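Local structure of long form salivary protein D7L1 (Aedes aegypti, 3DXL) at residues A[39-42]-A[46-49]; A[66-71]-A[107-112]. The protein binds and sequesters biogenic amines and eicosanoids such as serotonin, noradrenaline and cysteinyl leukotrienes, blunting the host response while female mosquitoes feed on blood. One frame throughout, in Å; residues are numbered along the deposited sequence.

Contact 1: A[39-42]-A[46-49]; sequences NEPV and ATQC
Two side chains of helix 45-58, Thr-47 and Gln-48, take hold of consecutive backbone carbonyls, those of Pro-41 and Val-42, in a surface contact between the loop that follows helix 27-34 and the first turns of the next helix. The hydroxyl of Thr-47 donates to the loop: OG1 lies 2.9 Å from Pro-41 O and approaches tilted 32° from the carbonyl plane. With OG1 beside its own backbone N (chi1 -56°), Thr-47 turns its methyl the other way, and Thr-47 CG2 packs 3.6 Å from Asn-39 C. The ring of Pro-41, which follows a cis peptide bond, crosses the threonine side chain at about a right angle, its CD 3.6 Å from Thr-47 OG1.

One residue further on, the extended end of Gln-48 brings NE2 to 2.9 Å from Val-42 O. This bond is nearly straight, 175° at the hydrogen, and the acceptor lies in the amide plane, so a single N-H is well aimed. Met-30 and Trp-34 of helix 27-34 also pack on Thr-47, while the neighbouring Cys-49 is tied to Cys-106 by a disulfide. Asn-39 sits close to Trp-37, which binds leukotriene E4, placing this helix-to-helix connection beside the lipid pocket of the N-terminal, odorant-binding-protein-like domain.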
# COMPACT_ATOMS: atom_id res chain seq x y z
N ASN A 39 10.36 15.57 9.53
CA ASN A 39 9.61 16.19 8.45
C ASN A 39 10.17 17.56 8.14
O ASN A 39 9.64 18.59 8.56
CB ASN A 39 8.12 16.26 8.80
CG ASN A 39 7.47 14.89 8.84
OD1 ASN A 39 7.95 13.93 8.21
ND2 ASN A 39 6.37 14.78 9.58
N GLU A 40 11.28 17.55 7.40
CA GLU A 40 12.05 18.74 7.08
C GLU A 40 12.49 18.67 5.62
O GLU A 40 12.64 17.56 5.08
CB GLU A 40 13.28 18.83 7.98
CG GLU A 40 12.96 19.13 9.44
CD GLU A 40 14.16 19.04 10.36
OE1 GLU A 40 15.30 18.85 9.87
OE2 GLU A 40 13.97 19.16 11.59
N PRO A 41 12.72 19.83 4.98
CA PRO A 41 12.52 21.19 5.52
C PRO A 41 11.05 21.58 5.59
O PRO A 41 10.28 21.29 4.67
CB PRO A 41 13.26 22.08 4.51
CG PRO A 41 14.03 21.16 3.63
CD PRO A 41 13.30 19.86 3.63
N VAL A 42 10.66 22.27 6.66
CA VAL A 42 9.25 22.60 6.88
C VAL A 42 8.72 23.62 5.87
O VAL A 42 7.52 23.71 5.66
CB VAL A 42 8.95 23.05 8.34
CG1 VAL A 42 9.32 21.94 9.33
CG2 VAL A 42 9.65 24.38 8.68
N ALA A 46 7.36 20.19 -1.05
CA ALA A 46 7.47 18.74 -1.11
C ALA A 46 7.24 18.11 0.26
O ALA A 46 6.47 17.16 0.39
CB ALA A 46 8.82 18.34 -1.67
N THR A 47 7.86 18.67 1.30
CA THR A 47 7.68 18.16 2.66
C THR A 47 6.24 18.32 3.11
O THR A 47 5.66 17.43 3.73
CB THR A 47 8.60 18.92 3.62
OG1 THR A 47 9.94 18.81 3.17
CG2 THR A 47 8.49 18.35 5.03
N GLN A 48 5.67 19.47 2.78
CA GLN A 48 4.30 19.76 3.18
C GLN A 48 3.31 18.77 2.57
O GLN A 48 2.44 18.25 3.26
CB GLN A 48 3.94 21.20 2.83
CG GLN A 48 4.79 22.20 3.60
CD GLN A 48 4.81 23.58 2.98
OE1 GLN A 48 4.03 23.90 2.08
NE2 GLN A 48 5.71 24.42 3.48
N CYS A 49 3.47 18.50 1.28
CA CYS A 49 2.56 17.57 0.62
C CYS A 49 2.81 16.12 1.02
O CYS A 49 1.87 15.34 1.10
CB CYS A 49 2.59 17.73 -0.90
SG CYS A 49 1.75 19.23 -1.47

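Contact 2: A[66-71]-A[107-112]; sequences QKFDAS and AAVFKA
Phe-68 reaches across to Val-109 and Ala-112, residues three apart and therefore on neighbouring turns of helix 106-119, and its ring is the sole bridge between the two segments. The apolar contacts are made by the far end of that ring. CE2 lies 3.7 Å from Ala-112 CB, which approaches obliquely, and CZ is 4.1 Å from Val-109 CG1. Val-109 holds CG1 opposite its backbone N (chi1 173°), which puts this methyl, rather than CG2, nearest the ring.

A weakly polar approach adds to these. Val-109 O stands at the ring edge, in its plane, 3.6 Å from Phe-68 CZ, where an aromatic C-H can face the oxygen. Around the same ring, Tyr-61 of the partner strand meets Phe-68 edge-to-face and also touches Val-109, while Val-96 and Leu-99 pack on the phenylalanine too.

No hydrogen bond crosses between the segments. Asp-69 bonds within its own, capping the start of helix 71-79: its OD1 takes both the backbone N of Ser-71, at 3.0 Å and from above the carboxylate plane, and Ser-71 OG, at 2.7 Å on the syn lone pair. Gln-66 and Lys-67 form a G1 beta bulge opposite strand 61-62, just before Phe-68, and Gln-66 OE1 accepts from Asn-104 N in the run leading into helix 106-119. Between the two segments themselves the contact depends on apolar packing, with that glutamine bond as its polar complement nearby; the edge-on approach to Val-109 O probably adds a weak electrostatic preference for how the ring is turned.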
# COMPACT_ATOMS: atom_id res chain seq x y z
N GLN A 66 -12.50 18.47 6.48
CA GLN A 66 -11.52 19.56 6.62
C GLN A 66 -11.13 19.79 8.09
O GLN A 66 -11.06 20.93 8.57
CB GLN A 66 -11.96 20.85 5.90
CG GLN A 66 -11.80 20.75 4.37
CD GLN A 66 -11.84 22.09 3.67
OE1 GLN A 66 -10.83 22.56 3.13
NE2 GLN A 66 -13.01 22.71 3.65
N LYS A 67 -10.88 18.68 8.78
CA LYS A 67 -10.47 18.66 10.18
C LYS A 67 -9.58 17.46 10.41
O LYS A 67 -9.61 16.49 9.64
CB LYS A 67 -11.66 18.46 11.11
CG LYS A 67 -12.83 19.39 10.96
CD LYS A 67 -13.98 18.84 11.77
CE LYS A 67 -15.19 19.72 11.64
NZ LYS A 67 -16.18 19.36 12.65
N PHE A 68 -8.82 17.52 11.50
CA PHE A 68 -8.10 16.37 12.00
C PHE A 68 -9.05 15.44 12.77
O PHE A 68 -10.13 15.87 13.19
CB PHE A 68 -6.92 16.83 12.86
CG PHE A 68 -5.86 17.54 12.07
CD1 PHE A 68 -4.79 16.83 11.52
CD2 PHE A 68 -5.95 18.91 11.82
CE1 PHE A 68 -3.83 17.47 10.77
CE2 PHE A 68 -4.99 19.57 11.07
CZ PHE A 68 -3.92 18.85 10.54
N ASP A 69 -8.64 14.18 12.92
CA ASP A 69 -9.49 13.14 13.50
C ASP A 69 -8.59 12.22 14.31
O ASP A 69 -7.72 11.55 13.75
CB ASP A 69 -10.21 12.38 12.38
CG ASP A 69 -11.29 11.43 12.89
OD1 ASP A 69 -11.31 11.12 14.09
OD2 ASP A 69 -12.11 10.99 12.06
N ALA A 70 -8.79 12.20 15.62
CA ALA A 70 -7.96 11.38 16.49
C ALA A 70 -8.44 9.94 16.63
O ALA A 70 -7.80 9.13 17.31
CB ALA A 70 -7.84 12.03 17.87
N SER A 71 -9.55 9.61 15.97
CA SER A 71 -10.14 8.28 16.10
C SER A 71 -9.16 7.17 15.75
O SER A 71 -9.12 6.15 16.43
CB SER A 71 -11.41 8.16 15.24
OG SER A 71 -12.35 9.16 15.58
N ALA A 107 0.12 23.02 2.63
CA ALA A 107 0.76 23.97 3.54
C ALA A 107 0.01 24.08 4.87
O ALA A 107 0.61 24.01 5.95
CB ALA A 107 0.90 25.34 2.87
N ALA A 108 -1.31 24.22 4.78
CA ALA A 108 -2.14 24.42 5.97
C ALA A 108 -2.19 23.17 6.85
O ALA A 108 -2.04 23.26 8.08
CB ALA A 108 -3.54 24.86 5.57
N VAL A 109 -2.39 22.01 6.23
CA VAL A 109 -2.42 20.75 6.95
C VAL A 109 -1.08 20.49 7.64
O VAL A 109 -1.04 20.16 8.83
CB VAL A 109 -2.79 19.57 6.01
CG1 VAL A 109 -2.66 18.23 6.73
CG2 VAL A 109 -4.20 19.76 5.47
N PHE A 110 0.01 20.67 6.89
CA PHE A 110 1.33 20.44 7.45
C PHE A 110 1.62 21.37 8.62
O PHE A 110 2.10 20.93 9.66
CB PHE A 110 2.42 20.57 6.39
CG PHE A 110 3.76 20.19 6.89
CD1 PHE A 110 4.20 18.87 6.83
CD2 PHE A 110 4.59 21.14 7.49
CE1 PHE A 110 5.44 18.52 7.32
CE2 PHE A 110 5.83 20.80 7.99
CZ PHE A 110 6.26 19.48 7.90
N LYS A 111 1.35 22.66 8.44
CA LYS A 111 1.65 23.66 9.46
C LYS A 111 0.89 23.36 10.76
O LYS A 111 1.45 23.48 11.85
CB LYS A 111 1.35 25.06 8.94
CG LYS A 111 1.59 26.18 9.93
CD LYS A 111 1.38 27.54 9.29
CE LYS A 111 1.41 28.67 10.32
NZ LYS A 111 0.23 28.64 11.23
N ALA A 112 -0.37 22.95 10.63
CA ALA A 112 -1.20 22.65 11.79
C ALA A 112 -0.71 21.43 12.56
O ALA A 112 -0.68 21.42 13.80
CB ALA A 112 -2.65 22.45 11.38

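How the contacts relate
Both contacts belong to the N-terminal PBP/GOBP region and share helix 106-119, whose residues 107-112 form one side of contact 2 and also pack on contact 1. Phe-110 points away from the 66-71 segment and lies against the other pair instead, its CZ 3.6 Å from Asn-39 O and its CD1 3.7 Å from Thr-47 O; Ala-107 CB adds a touch on Gln-48 OE1. Contact 1 is at the surface and short in sequence, held by side-chain hydrogen bonds to loop carbonyls. Contact 2, partly buried, joins parts 36 residues apart through one aromatic ring, and lies away from the ligand sites that contact 1 approaches.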